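Local coordinates for protein A49R (PDB 4D5T) that inhibits host NF-kappa-B activation by binding BTRC, which diminishes ubiquitination of the inhibitor NFKBIA and keeps p65/RELA in the cytoplasm, at residues D8-L13 against D145-Y150; A14-L19 against I51-T56; K23-D28 against V134-I139; N94-V99 against L140-D145. All blocks are in the same frame, centred on the assembly; numbering follows the deposited sequence.

Interaction 1 of 4, residues D8-L13 against D145-Y150; sequences DMHTEL and DIRERY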
loop_
_atom_site.group_PDB
_atom_site.type_symbol
_atom_site.label_atom_id
_atom_site.label_comp_id
_atom_site.label_asym_id
_atom_site.label_seq_id
_atom_site.Cartn_x
_atom_site.Cartn_y
_atom_site.Cartn_z
ATOM N N ASP A 8 6.730 -9.736 -17.737
ATOM C CA ASP A 8 5.370 -9.223 -17.548
ATOM C C ASP A 8 4.981 -9.068 -16.068
ATOM O O ASP A 8 5.733 -9.457 -15.168
ATOM C CB ASP A 8 4.376 -10.106 -18.331
ATOM C CG ASP A 8 4.220 -11.513 -17.756
ATOM O OD1 ASP A 8 4.737 -11.844 -16.678
ATOM O OD2 ASP A 8 3.481 -12.294 -18.377
ATOM N N MET A 9 3.790 -8.575 -15.804
ATOM C CA MET A 9 3.332 -8.427 -14.407
ATOM C C MET A 9 2.884 -9.713 -13.680
ATOM O O MET A 9 2.850 -9.738 -12.431
ATOM C CB MET A 9 2.227 -7.407 -14.332
ATOM C CG MET A 9 2.694 -6.020 -14.728
ATOM S SD MET A 9 3.963 -5.408 -13.556
ATOM C CE MET A 9 3.829 -3.678 -13.807
ATOM N N HIS A 10 2.556 -10.781 -14.422
ATOM C CA HIS A 10 2.275 -12.065 -13.791
ATOM C C HIS A 10 3.541 -12.573 -13.141
ATOM O O HIS A 10 3.562 -12.955 -11.985
ATOM C CB HIS A 10 1.798 -13.107 -14.793
ATOM C CG HIS A 10 0.432 -12.824 -15.335
ATOM N ND1 HIS A 10 -0.725 -13.130 -14.630
ATOM C CD2 HIS A 10 0.033 -12.262 -16.493
ATOM C CE1 HIS A 10 -1.775 -12.781 -15.350
ATOM N NE2 HIS A 10 -1.344 -12.249 -16.481
ATOM N N THR A 11 4.606 -12.592 -13.919
ATOM C CA THR A 11 5.920 -12.938 -13.391
ATOM C C THR A 11 6.348 -12.030 -12.272
ATOM O O THR A 11 6.870 -12.506 -11.277
ATOM C CB THR A 11 6.929 -12.856 -14.518
ATOM O OG1 THR A 11 6.555 -13.808 -15.499
ATOM C CG2 THR A 11 8.343 -13.204 -14.039
ATOM N N GLU A 12 6.131 -10.727 -12.423
ATOM C CA GLU A 12 6.575 -9.770 -11.415
ATOM C C GLU A 12 5.862 -10.002 -10.091
ATOM O O GLU A 12 6.482 -10.045 -9.041
ATOM C CB GLU A 12 6.345 -8.338 -11.819
ATOM C CG GLU A 12 7.053 -7.363 -10.868
ATOM C CD GLU A 12 8.584 -7.495 -10.863
ATOM O OE1 GLU A 12 9.134 -7.909 -11.873
ATOM O OE2 GLU A 12 9.239 -7.151 -9.864
ATOM N N LEU A 13 4.542 -10.203 -10.137
ATOM C CA LEU A 13 3.794 -10.397 -8.900
ATOM C C LEU A 13 4.080 -11.681 -8.210
ATOM O O LEU A 13 4.292 -11.709 -6.988
ATOM C CB LEU A 13 2.331 -10.334 -9.146
ATOM C CG LEU A 13 1.761 -8.959 -9.117
ATOM C CD1 LEU A 13 0.276 -9.116 -9.471
ATOM C CD2 LEU A 13 1.877 -8.273 -7.763
ATOM N N ASP A 145 -4.941 -13.224 -6.518
ATOM C CA ASP A 145 -6.250 -12.553 -6.626
ATOM C C ASP A 145 -6.080 -11.259 -7.432
ATOM O O ASP A 145 -6.920 -10.923 -8.292
ATOM C CB ASP A 145 -6.784 -12.179 -5.264
ATOM C CG ASP A 145 -7.231 -13.383 -4.446
ATOM O OD1 ASP A 145 -7.354 -14.462 -5.007
ATOM O OD2 ASP A 145 -7.410 -13.200 -3.238
ATOM N N ILE A 146 -4.957 -10.550 -7.223
ATOM C CA ILE A 146 -4.656 -9.364 -7.985
ATOM C C ILE A 146 -4.348 -9.676 -9.480
ATOM O O ILE A 146 -4.817 -8.976 -10.400
ATOM C CB ILE A 146 -3.488 -8.582 -7.350
ATOM C CG1 ILE A 146 -4.001 -7.947 -6.075
ATOM C CG2 ILE A 146 -2.939 -7.555 -8.312
ATOM C CD1 ILE A 146 -2.974 -7.314 -5.227
ATOM N N ARG A 147 -3.616 -10.749 -9.728
ATOM C CA ARG A 147 -3.406 -11.162 -11.090
ATOM C C ARG A 147 -4.732 -11.422 -11.815
ATOM O O ARG A 147 -4.895 -11.025 -12.968
ATOM C CB ARG A 147 -2.541 -12.420 -11.150
ATOM C CG ARG A 147 -1.090 -12.097 -10.798
ATOM C CD ARG A 147 -0.260 -13.314 -10.529
ATOM N NE ARG A 147 -0.227 -14.162 -11.705
ATOM C CZ ARG A 147 0.484 -15.275 -11.805
ATOM N NH1 ARG A 147 1.196 -15.739 -10.778
ATOM N NH2 ARG A 147 0.441 -15.953 -12.943
ATOM N N GLU A 148 -5.611 -12.194 -11.160
ATOM C CA GLU A 148 -6.895 -12.582 -11.723
ATOM C C GLU A 148 -7.770 -11.359 -11.992
ATOM O O GLU A 148 -8.376 -11.261 -13.048
ATOM C CB GLU A 148 -7.557 -13.518 -10.740
ATOM C CG GLU A 148 -8.794 -14.232 -11.189
ATOM C CD GLU A 148 -9.223 -15.226 -10.106
ATOM O OE1 GLU A 148 -9.307 -14.821 -8.902
ATOM O OE2 GLU A 148 -9.432 -16.411 -10.444
ATOM N N ARG A 149 -7.790 -10.406 -11.081
ATOM C CA ARG A 149 -8.632 -9.228 -11.208
ATOM C C ARG A 149 -8.157 -8.190 -12.201
ATOM O O ARG A 149 -8.972 -7.606 -12.882
ATOM C CB ARG A 149 -8.772 -8.533 -9.879
ATOM C CG ARG A 149 -9.718 -7.318 -9.874
ATOM C CD ARG A 149 -10.358 -7.068 -8.531
ATOM N NE ARG A 149 -11.075 -5.781 -8.511
ATOM C CZ ARG A 149 -12.286 -5.540 -9.037
ATOM N NH1 ARG A 149 -12.968 -6.460 -9.700
ATOM N NH2 ARG A 149 -12.811 -4.331 -8.911
ATOM N N TYR A 150 -6.852 -7.924 -12.238
ATOM C CA TYR A 150 -6.307 -6.815 -13.019
ATOM C C TYR A 150 -5.485 -7.165 -14.222
ATOM O O TYR A 150 -5.234 -6.293 -15.036
ATOM C CB TYR A 150 -5.469 -5.919 -12.143
ATOM C CG TYR A 150 -6.242 -5.213 -11.097
ATOM C CD1 TYR A 150 -6.916 -4.046 -11.399
ATOM C CD2 TYR A 150 -6.357 -5.743 -9.821
ATOM C CE1 TYR A 150 -7.634 -3.401 -10.461
ATOM C CE2 TYR A 150 -7.097 -5.111 -8.865
ATOM C CZ TYR A 150 -7.724 -3.938 -9.201
ATOM O OH TYR A 150 -8.476 -3.308 -8.279
#
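Arg147, His10 and Leu13 carry the contact through which the first and last helices of this Bcl-2 fold, 9-23 and 132-150, run side by side in opposite directions. The axes of the short helical segments, 161° apart in direction, approach to 10.3 Å, close enough for side chains to span the gap. Arg147 leaves its helix with CG beside the backbone N (chi1 -72°); its aliphatic part runs along Leu13, and a bend at chi3 turns the head toward His10. The polar link across the gap is a hydrogen bond: Arg147 NE donates to His10 ND1 at 3.1 Å. The nitrogen arrives at the edge of the imidazole, practically in the ring plane, although the bond is somewhat bent. Ring and guanidinium do not stack, their planes being 70° apart, and the carbonyl oxygen of His10 lies over one guanidinium face toward its rim. As acceptor in this bond, ND1 would carry no hydrogen of its own. Next to the polar pair, Leu13 CD1 packs against Arg147 CG at 3.5 Å and reaches the buried Ile146. Ile60 and Val57 of helix 49-61 continue this apolar layer, touching Leu13 and Ile146 respectively. At the start of helix 9-23, Asp8 is the N-cap: its OD1 accepts from Thr11 N at 2.9 Å and also from Thr11 OG1, the two donors approaching from opposite faces of the carboxylate plane.

Interaction 2 of 4, residues A14-L19 against I51-T56; sequences ASISQL and ISFLDT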
loop_
_atom_site.group_PDB
_atom_site.type_symbol
_atom_site.label_atom_id
_atom_site.label_comp_id
_atom_site.label_asym_id
_atom_site.label_seq_id
_atom_site.Cartn_x
_atom_site.Cartn_y
_atom_site.Cartn_z
ATOM N N ALA A 14 4.206 -12.742 -8.961
ATOM C CA ALA A 14 4.647 -14.006 -8.430
ATOM C C ALA A 14 5.998 -13.886 -7.757
ATOM O O ALA A 14 6.199 -14.390 -6.653
ATOM C CB ALA A 14 4.658 -15.091 -9.508
ATOM N N SER A 15 6.956 -13.271 -8.447
ATOM C CA SER A 15 8.308 -13.214 -7.944
ATOM C C SER A 15 8.411 -12.310 -6.701
ATOM O O SER A 15 9.130 -12.646 -5.758
ATOM C CB SER A 15 9.283 -12.736 -9.012
ATOM O OG SER A 15 9.273 -13.590 -10.127
ATOM N N ILE A 16 7.790 -11.140 -6.727
ATOM C CA ILE A 16 7.927 -10.214 -5.588
ATOM C C ILE A 16 7.181 -10.755 -4.345
ATOM O O ILE A 16 7.657 -10.625 -3.215
ATOM C CB ILE A 16 7.556 -8.789 -5.919
ATOM C CG1 ILE A 16 8.158 -7.824 -4.882
ATOM C CG2 ILE A 16 6.079 -8.594 -6.033
ATOM C CD1 ILE A 16 9.678 -7.739 -4.922
ATOM N N SER A 17 6.045 -11.410 -4.557
ATOM C CA SER A 17 5.319 -12.025 -3.417
ATOM C C SER A 17 6.136 -13.163 -2.772
ATOM O O SER A 17 6.191 -13.248 -1.538
ATOM C CB SER A 17 3.903 -12.505 -3.805
ATOM O OG SER A 17 3.911 -13.473 -4.829
ATOM N N GLN A 18 6.830 -13.933 -3.580
ATOM C CA GLN A 18 7.802 -14.913 -3.087
ATOM C C GLN A 18 8.957 -14.267 -2.306
ATOM O O GLN A 18 9.390 -14.806 -1.291
ATOM C CB GLN A 18 8.419 -15.750 -4.221
ATOM C CG GLN A 18 7.584 -16.869 -4.762
ATOM C CD GLN A 18 7.149 -17.941 -3.720
ATOM O OE1 GLN A 18 7.729 -18.096 -2.628
ATOM N NE2 GLN A 18 6.056 -18.644 -4.044
ATOM N N LEU A 19 9.443 -13.130 -2.777
ATOM C CA LEU A 19 10.517 -12.391 -2.045
ATOM C C LEU A 19 10.031 -11.856 -0.702
ATOM O O LEU A 19 10.734 -11.958 0.298
ATOM C CB LEU A 19 11.084 -11.270 -2.894
ATOM C CG LEU A 19 12.350 -10.623 -2.309
ATOM C CD1 LEU A 19 13.484 -11.642 -2.219
ATOM C CD2 LEU A 19 12.800 -9.424 -3.125
ATOM N N ILE A 51 7.349 -3.140 0.095
ATOM C CA ILE A 51 7.161 -1.828 -0.593
ATOM C C ILE A 51 7.276 -1.995 -2.136
ATOM O O ILE A 51 6.455 -1.472 -2.873
ATOM C CB ILE A 51 8.161 -0.793 -0.059
ATOM C CG1 ILE A 51 8.039 -0.576 1.450
ATOM C CG2 ILE A 51 8.015 0.535 -0.766
ATOM C CD1 ILE A 51 6.666 -0.388 2.028
ATOM N N SER A 52 8.209 -2.828 -2.616
ATOM C CA SER A 52 8.180 -3.203 -4.034
ATOM C C SER A 52 6.869 -3.856 -4.491
ATOM O O SER A 52 6.320 -3.488 -5.556
ATOM C CB SER A 52 9.414 -4.060 -4.378
ATOM O OG SER A 52 9.374 -4.300 -5.773
ATOM N N PHE A 53 6.324 -4.743 -3.675
ATOM C CA PHE A 53 4.970 -5.331 -3.904
ATOM C C PHE A 53 3.938 -4.235 -4.013
ATOM O O PHE A 53 3.172 -4.180 -5.005
ATOM C CB PHE A 53 4.625 -6.365 -2.827
ATOM C CG PHE A 53 3.202 -6.876 -2.882
ATOM C CD1 PHE A 53 2.872 -7.924 -3.724
ATOM C CD2 PHE A 53 2.259 -6.357 -2.055
ATOM C CE1 PHE A 53 1.574 -8.376 -3.812
ATOM C CE2 PHE A 53 0.943 -6.907 -2.058
ATOM C CZ PHE A 53 0.629 -7.883 -2.962
ATOM N N LEU A 54 3.907 -3.342 -3.026
ATOM C CA LEU A 54 2.900 -2.262 -3.058
ATOM C C LEU A 54 3.039 -1.413 -4.317
ATOM O O LEU A 54 2.034 -0.983 -4.930
ATOM C CB LEU A 54 3.047 -1.395 -1.809
ATOM C CG LEU A 54 2.655 -2.048 -0.498
ATOM C CD1 LEU A 54 3.011 -1.175 0.686
ATOM C CD2 LEU A 54 1.142 -2.295 -0.456
ATOM N N ASP A 55 4.278 -1.079 -4.687
ATOM C CA ASP A 55 4.542 -0.238 -5.843
ATOM C C ASP A 55 4.111 -0.925 -7.127
ATOM O O ASP A 55 3.484 -0.317 -7.973
ATOM C CB ASP A 55 6.051 0.102 -5.883
ATOM C CG ASP A 55 6.426 1.003 -7.035
ATOM O OD1 ASP A 55 6.120 2.179 -6.955
ATOM O OD2 ASP A 55 6.997 0.522 -8.011
ATOM N N THR A 56 4.412 -2.214 -7.235
ATOM C CA THR A 56 3.915 -3.043 -8.353
ATOM C C THR A 56 2.395 -3.058 -8.425
ATOM O O THR A 56 1.823 -2.826 -9.485
ATOM C CB THR A 56 4.536 -4.418 -8.312
ATOM O OG1 THR A 56 5.936 -4.266 -8.495
ATOM C CG2 THR A 56 3.994 -5.302 -9.430
#
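Ile16 meets both Ser52 and Phe53, and is the one side chain of 14-19 that makes close contact with 51-56. Ala14, at the start, rests on Arg147 of helix 132-150. At Ile16 the side chain points at the opposing helix and divides its work between two branches. With CG1 anti to the backbone nitrogen (chi1 -161°) and a turn at chi2, Ile16 CD1 comes to Ser52, where it lies 3.6 Å from OG and nearly as close to CB. On the way, Ile16 CG1 passes 3.8 Å from the backbone N of Phe53. The other branch, Ile16 CG2, turns to the aromatic residue and meets Phe53 CD1 at 4.0 Å, arriving at the edge of the ring, near its plane. In this all-helical Bcl-2 fold the contact joins the first helix, 9-23, to helix 49-61, whose Phe53 also touches Leu13 and, on helix 132-150, Ile139. The meeting is wholly one of van der Waals packing, and it brings the two backbones to 6.0 Å between Ile16 CA and Phe53 CA. One residue on, Ser17 has two conformers; in the one described here, OG is hydrogen-bonded to the carbonyl oxygen of Leu13.

Interaction 3 of 4, residues K23-D28 against V134-I139; sequences KIETID and VIRENI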
loop_
_atom_site.group_PDB
_atom_site.type_symbol
_atom_site.label_atom_id
_atom_site.label_comp_id
_atom_site.label_asym_id
_atom_site.label_seq_id
_atom_site.Cartn_x
_atom_site.Cartn_y
_atom_site.Cartn_z
ATOM N N LYS A 23 11.710 -12.836 2.893
ATOM C CA LYS A 23 12.411 -11.791 3.634
ATOM C C LYS A 23 11.663 -11.147 4.815
ATOM O O LYS A 23 12.289 -10.464 5.608
ATOM C CB LYS A 23 12.883 -10.679 2.703
ATOM C CG LYS A 23 13.812 -11.122 1.576
ATOM C CD LYS A 23 15.142 -11.663 2.050
ATOM C CE LYS A 23 16.034 -11.941 0.867
ATOM N NZ LYS A 23 17.201 -12.811 1.204
ATOM N N ILE A 24 10.354 -11.372 4.955
ATOM C CA ILE A 24 9.531 -10.551 5.915
ATOM C C ILE A 24 10.070 -10.735 7.365
ATOM O O ILE A 24 9.983 -9.806 8.119
ATOM C CB ILE A 24 7.965 -10.733 5.694
ATOM C CG1 ILE A 24 7.064 -9.667 6.413
ATOM C CG2 ILE A 24 7.531 -12.095 5.993
ATOM C CD1 ILE A 24 7.207 -8.236 5.886
ATOM N N GLU A 25 10.670 -11.906 7.710
ATOM C CA GLU A 25 11.281 -12.060 9.069
ATOM C C GLU A 25 12.534 -11.237 9.327
ATOM O O GLU A 25 12.850 -11.010 10.474
ATOM C CB GLU A 25 11.597 -13.510 9.407
ATOM C CG GLU A 25 10.446 -14.409 9.105
ATOM C CD GLU A 25 9.141 -14.010 9.798
ATOM O OE1 GLU A 25 9.193 -13.398 10.883
ATOM O OE2 GLU A 25 8.035 -14.292 9.264
ATOM N N THR A 26 13.212 -10.786 8.275
ATOM C CA THR A 26 14.431 -10.024 8.397
ATOM C C THR A 26 14.120 -8.540 8.541
ATOM O O THR A 26 15.048 -7.764 8.751
ATOM C CB THR A 26 15.340 -10.243 7.194
ATOM O OG1 THR A 26 14.763 -9.677 6.015
ATOM C CG2 THR A 26 15.514 -11.769 6.911
ATOM N N ILE A 27 12.852 -8.144 8.437
ATOM C CA ILE A 27 12.546 -6.747 8.580
ATOM C C ILE A 27 11.863 -6.425 9.922
ATOM O O ILE A 27 10.783 -6.919 10.244
ATOM C CB ILE A 27 11.598 -6.314 7.498
ATOM C CG1 ILE A 27 12.121 -6.790 6.143
ATOM C CG2 ILE A 27 11.442 -4.812 7.537
ATOM C CD1 ILE A 27 11.099 -6.714 5.024
ATOM N N ASP A 28 12.539 -5.620 10.722
ATOM C CA ASP A 28 12.028 -5.182 12.014
ATOM C C ASP A 28 10.673 -4.468 11.789
ATOM O O ASP A 28 10.512 -3.720 10.840
ATOM C CB ASP A 28 13.066 -4.263 12.723
ATOM C CG ASP A 28 12.591 -3.800 14.150
ATOM O OD1 ASP A 28 12.867 -4.544 15.119
ATOM O OD2 ASP A 28 11.941 -2.749 14.363
ATOM N N VAL A 134 -0.367 -10.915 9.181
ATOM C CA VAL A 134 -1.341 -10.842 8.124
ATOM C C VAL A 134 -0.621 -10.858 6.752
ATOM O O VAL A 134 -1.150 -11.424 5.810
ATOM C CB VAL A 134 -2.192 -9.571 8.272
ATOM C CG1 VAL A 134 -3.307 -9.623 7.294
ATOM C CG2 VAL A 134 -2.797 -9.568 9.644
ATOM N N ILE A 135 0.548 -10.250 6.625
ATOM C CA ILE A 135 1.295 -10.331 5.341
ATOM C C ILE A 135 1.692 -11.844 5.090
ATOM O O ILE A 135 1.439 -12.356 4.026
ATOM C CB ILE A 135 2.524 -9.412 5.349
ATOM C CG1 ILE A 135 2.068 -7.900 5.386
ATOM C CG2 ILE A 135 3.443 -9.554 4.128
ATOM C CD1 ILE A 135 3.116 -6.872 5.721
ATOM N N ARG A 136 2.287 -12.480 6.095
ATOM C CA ARG A 136 2.797 -13.850 5.976
ATOM C C ARG A 136 1.705 -14.790 5.527
ATOM O O ARG A 136 1.915 -15.650 4.689
ATOM C CB ARG A 136 3.061 -14.472 7.381
ATOM C CG ARG A 136 4.402 -14.302 7.955
ATOM C CD ARG A 136 4.643 -14.995 9.307
ATOM N NE ARG A 136 5.564 -14.109 9.977
ATOM C CZ ARG A 136 5.335 -13.309 11.011
ATOM N NH1 ARG A 136 4.186 -13.303 11.687
ATOM N NH2 ARG A 136 6.347 -12.547 11.467
ATOM N N GLU A 137 0.580 -14.687 6.202
ATOM C CA GLU A 137 -0.481 -15.615 6.009
ATOM C C GLU A 137 -1.174 -15.475 4.642
ATOM O O GLU A 137 -1.789 -16.429 4.171
ATOM C CB GLU A 137 -1.430 -15.461 7.199
ATOM C CG GLU A 137 -2.457 -16.552 7.400
ATOM C CD GLU A 137 -3.124 -16.604 8.768
ATOM O OE1 GLU A 137 -2.847 -15.875 9.774
ATOM O OE2 GLU A 137 -3.940 -17.528 8.838
ATOM N N ASN A 138 -1.156 -14.274 4.068
ATOM C CA ASN A 138 -2.008 -13.973 2.949
ATOM C C ASN A 138 -1.340 -13.448 1.660
ATOM O O ASN A 138 -2.011 -13.363 0.635
ATOM C CB ASN A 138 -3.055 -12.927 3.392
ATOM C CG ASN A 138 -3.961 -13.421 4.470
ATOM O OD1 ASN A 138 -4.773 -14.330 4.239
ATOM N ND2 ASN A 138 -3.731 -12.939 5.713
ATOM N N ILE A 139 -0.037 -13.112 1.648
ATOM C CA ILE A 139 0.499 -12.461 0.449
ATOM C C ILE A 139 0.489 -13.279 -0.849
ATOM O O ILE A 139 0.215 -12.758 -1.946
ATOM C CB ILE A 139 1.921 -11.835 0.654
ATOM C CG1 ILE A 139 2.217 -10.856 -0.523
ATOM C CG2 ILE A 139 2.992 -12.867 0.876
ATOM C CD1 ILE A 139 2.911 -9.630 -0.164
#
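Two bent side chains reach each other here: Glu25 folds at chi2 (-56°), while Arg136 starts with CG beside its backbone nitrogen and bends at chi3, and the ends of both come nearer to the opposite segment than their first bonds would suggest. The contact ties the loop between helices 9-23 and 29-40 of the Bcl-2 fold to the last helix, 132-150. Its polar part is a bidentate, side-on salt bridge, with NE and NH2 of the guanidinium each serving a different carboxylate oxygen. Arg136 NE donates to Glu25 OE2 at 2.6 Å, a nearly straight bond that lies in the guanidinium plane. Arg136 NH2 donates a hydrogen bond to Glu25 OE1 at 3.0 Å, tilted 23° from that plane. Both oxygens use their syn lone pairs, and the carboxylate and guanidinium planes are only 22° apart; the double grip therefore holds the flat groups against rotation. A further hydrogen bond, from Arg136 NH1 to Gln133 OE1, steadies the guanidinium from its own helix. Beside the charged pair the contact turns apolar and buried. Ile24 CG1 lies 4.3 Å from Ile135 CG2, and Ile24 CG2 is equally far from Arg136 CG. Ile135 also touches Val20 of helix 9-23 and Phe50 of helix 49-61. At the end of helix 9-23, Lys23 O accepts two bonds from one residue, Thr26 N at 2.8 Å and Thr26 OG1 at 2.6 Å.

Interaction 4 of 4, residues N94-V99 against L140-D145; sequences NLENIV and LQLSND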
loop_
_atom_site.group_PDB
_atom_site.type_symbol
_atom_site.label_atom_id
_atom_site.label_comp_id
_atom_site.label_asym_id
_atom_site.label_seq_id
_atom_site.Cartn_x
_atom_site.Cartn_y
_atom_site.Cartn_z
ATOM N N ASN A 94 -7.427 -9.014 7.190
ATOM C CA ASN A 94 -7.615 -9.115 5.742
ATOM C C ASN A 94 -6.541 -8.305 5.022
ATOM O O ASN A 94 -6.544 -7.079 5.084
ATOM C CB ASN A 94 -9.040 -8.631 5.362
ATOM C CG ASN A 94 -9.349 -8.755 3.866
ATOM O OD1 ASN A 94 -8.623 -8.283 3.006
ATOM N ND2 ASN A 94 -10.472 -9.415 3.567
ATOM N N LEU A 95 -5.645 -8.972 4.331
ATOM C CA LEU A 95 -4.525 -8.279 3.687
ATOM C C LEU A 95 -4.956 -7.462 2.493
ATOM O O LEU A 95 -4.411 -6.402 2.271
ATOM C CB LEU A 95 -3.429 -9.274 3.249
ATOM C CG LEU A 95 -2.165 -8.634 2.656
ATOM C CD1 LEU A 95 -1.446 -7.753 3.678
ATOM C CD2 LEU A 95 -1.240 -9.773 2.134
ATOM N N GLU A 96 -5.895 -7.965 1.704
ATOM C CA GLU A 96 -6.400 -7.182 0.575
ATOM C C GLU A 96 -6.872 -5.816 1.038
ATOM O O GLU A 96 -6.565 -4.787 0.441
ATOM C CB GLU A 96 -7.517 -7.901 -0.160
ATOM C CG GLU A 96 -7.989 -7.193 -1.412
ATOM C CD GLU A 96 -8.878 -8.152 -2.261
ATOM O OE1 GLU A 96 -9.515 -9.051 -1.708
ATOM O OE2 GLU A 96 -8.866 -8.081 -3.471
ATOM N N ASN A 97 -7.540 -5.792 2.165
ATOM C CA ASN A 97 -8.037 -4.490 2.725
ATOM C C ASN A 97 -6.960 -3.602 3.217
ATOM O O ASN A 97 -7.064 -2.355 3.120
ATOM C CB ASN A 97 -9.136 -4.721 3.795
ATOM C CG ASN A 97 -10.413 -5.289 3.192
ATOM O OD1 ASN A 97 -10.616 -5.217 2.010
ATOM N ND2 ASN A 97 -11.281 -5.801 4.014
ATOM N N ILE A 98 -5.923 -4.207 3.794
ATOM C CA ILE A 98 -4.745 -3.473 4.199
ATOM C C ILE A 98 -3.997 -2.828 3.022
ATOM O O ILE A 98 -3.631 -1.636 3.080
ATOM C CB ILE A 98 -3.802 -4.389 5.025
ATOM C CG1 ILE A 98 -4.414 -4.587 6.413
ATOM C CG2 ILE A 98 -2.390 -3.776 5.135
ATOM C CD1 ILE A 98 -3.803 -5.704 7.187
ATOM N N VAL A 99 -3.848 -3.580 1.943
ATOM C CA VAL A 99 -3.198 -3.089 0.756
ATOM C C VAL A 99 -4.034 -1.965 0.125
ATOM O O VAL A 99 -3.525 -0.871 -0.225
ATOM C CB VAL A 99 -2.893 -4.222 -0.230
ATOM C CG1 VAL A 99 -2.442 -3.659 -1.595
ATOM C CG2 VAL A 99 -1.818 -5.072 0.330
ATOM N N LEU A 140 0.781 -14.574 -0.733
ATOM C CA LEU A 140 0.789 -15.402 -1.960
ATOM C C LEU A 140 -0.616 -15.415 -2.581
ATOM O O LEU A 140 -0.783 -15.249 -3.797
ATOM C CB LEU A 140 1.327 -16.772 -1.650
ATOM C CG LEU A 140 2.794 -16.807 -1.175
ATOM C CD1 LEU A 140 3.190 -18.241 -0.922
ATOM C CD2 LEU A 140 3.865 -16.160 -2.082
ATOM N N GLN A 141 -1.625 -15.648 -1.749
ATOM C CA GLN A 141 -2.993 -15.665 -2.265
ATOM C C GLN A 141 -3.394 -14.324 -2.853
ATOM O O GLN A 141 -4.106 -14.299 -3.863
ATOM C CB GLN A 141 -3.993 -16.042 -1.188
ATOM C CG GLN A 141 -5.422 -16.186 -1.664
ATOM C CD GLN A 141 -5.592 -17.282 -2.700
ATOM O OE1 GLN A 141 -5.392 -18.438 -2.397
ATOM N NE2 GLN A 141 -5.963 -16.915 -3.929
ATOM N N LEU A 142 -3.044 -13.248 -2.161
ATOM C CA LEU A 142 -3.396 -11.906 -2.632
ATOM C C LEU A 142 -2.754 -11.612 -3.988
ATOM O O LEU A 142 -3.398 -11.060 -4.892
ATOM C CB LEU A 142 -2.974 -10.846 -1.665
ATOM C CG LEU A 142 -3.263 -9.425 -2.147
ATOM C CD1 LEU A 142 -4.738 -9.198 -2.411
ATOM C CD2 LEU A 142 -2.806 -8.449 -1.116
ATOM N N SER A 143 -1.505 -12.019 -4.131
ATOM C CA SER A 143 -0.845 -11.936 -5.457
ATOM C C SER A 143 -1.687 -12.638 -6.563
ATOM O O SER A 143 -1.886 -12.102 -7.642
ATOM C CB SER A 143 0.562 -12.547 -5.351
ATOM O OG SER A 143 1.203 -12.584 -6.632
ATOM N N ASN A 144 -2.144 -13.865 -6.308
ATOM C CA ASN A 144 -3.029 -14.524 -7.273
ATOM C C ASN A 144 -4.337 -13.782 -7.537
ATOM O O ASN A 144 -4.753 -13.701 -8.670
ATOM C CB ASN A 144 -3.290 -15.970 -6.900
ATOM C CG ASN A 144 -2.034 -16.822 -6.969
ATOM O OD1 ASN A 144 -1.143 -16.586 -7.766
ATOM N ND2 ASN A 144 -1.978 -17.853 -6.142
ATOM N N ASP A 145 -4.941 -13.224 -6.518
ATOM C CA ASP A 145 -6.250 -12.553 -6.626
ATOM C C ASP A 145 -6.080 -11.259 -7.432
ATOM O O ASP A 145 -6.920 -10.923 -8.292
ATOM C CB ASP A 145 -6.784 -12.179 -5.264
ATOM C CG ASP A 145 -7.231 -13.383 -4.446
ATOM O OD1 ASP A 145 -7.354 -14.462 -5.007
ATOM O OD2 ASP A 145 -7.410 -13.200 -3.238
#
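In the core of the Bcl-2 fold, Leu142 of helix 132-150 packs against the first turn of helix 95-109, the axes of the two short segments passing 10.6 Å apart at a signed angle of -68°. Leu142 is the centre of the contact. It points toward the opposing helix, and with CG anti to the backbone nitrogen (chi1 177°) its two methyl groups reach different residues there. Leu142 CD2 enters between Leu95 and Val99, one turn apart on the same helix face, touching Leu95 CG at 3.8 Å and Val99 CG2 at the same distance. Leu142 and Leu95 meet at about a right angle. The second methyl, Leu142 CD1, lies against the aliphatic stem of Glu96, 3.8 Å from its CB; the extended Glu96 chain carries its carboxylate on past the leucine. That carboxylate approaches Asp145, with Glu96 OE1 4.9 Å from Asp145 OD2, a like-charged pair that may mildly raise the proton affinity of either group. Asp145 OD1 in turn accepts from Gln141 NE2 at 3.0 Å, met from above the carboxylate plane. Asn94 is the N-cap of helix 95-109, its OD1 accepting from Asn97 N at 2.8 Å. Phe53 of helix 49-61 touches both Leu142 and Val99, while Leu95 also packs on Val134, Ile135 and Asn138 earlier along helix 132-150.

Helix 132-150 is the common element of interactions 1, 3 and 4, which use its last turns, its early part and its middle; interactions 1 and 4 share Asp145. Helix 9-23 serves interactions 1 and 2, helix 49-61 supplies the partner in interaction 2, and helix 95-109 that in interaction 4. Centres of neighbouring contacts lie about 10 to 13 Å apart, those of interactions 1 and 3 about 19 Å. Packing joins them: Leu13 CD2 meets Phe53 CE1, and Phe53 CD2 meets Ile139 CD1. Along the chain, interaction 1 encloses the others, interaction 2 closes before interaction 4 opens, and interaction 3 crosses both. Helices far apart in sequence thus pack into one compact Bcl-2 domain.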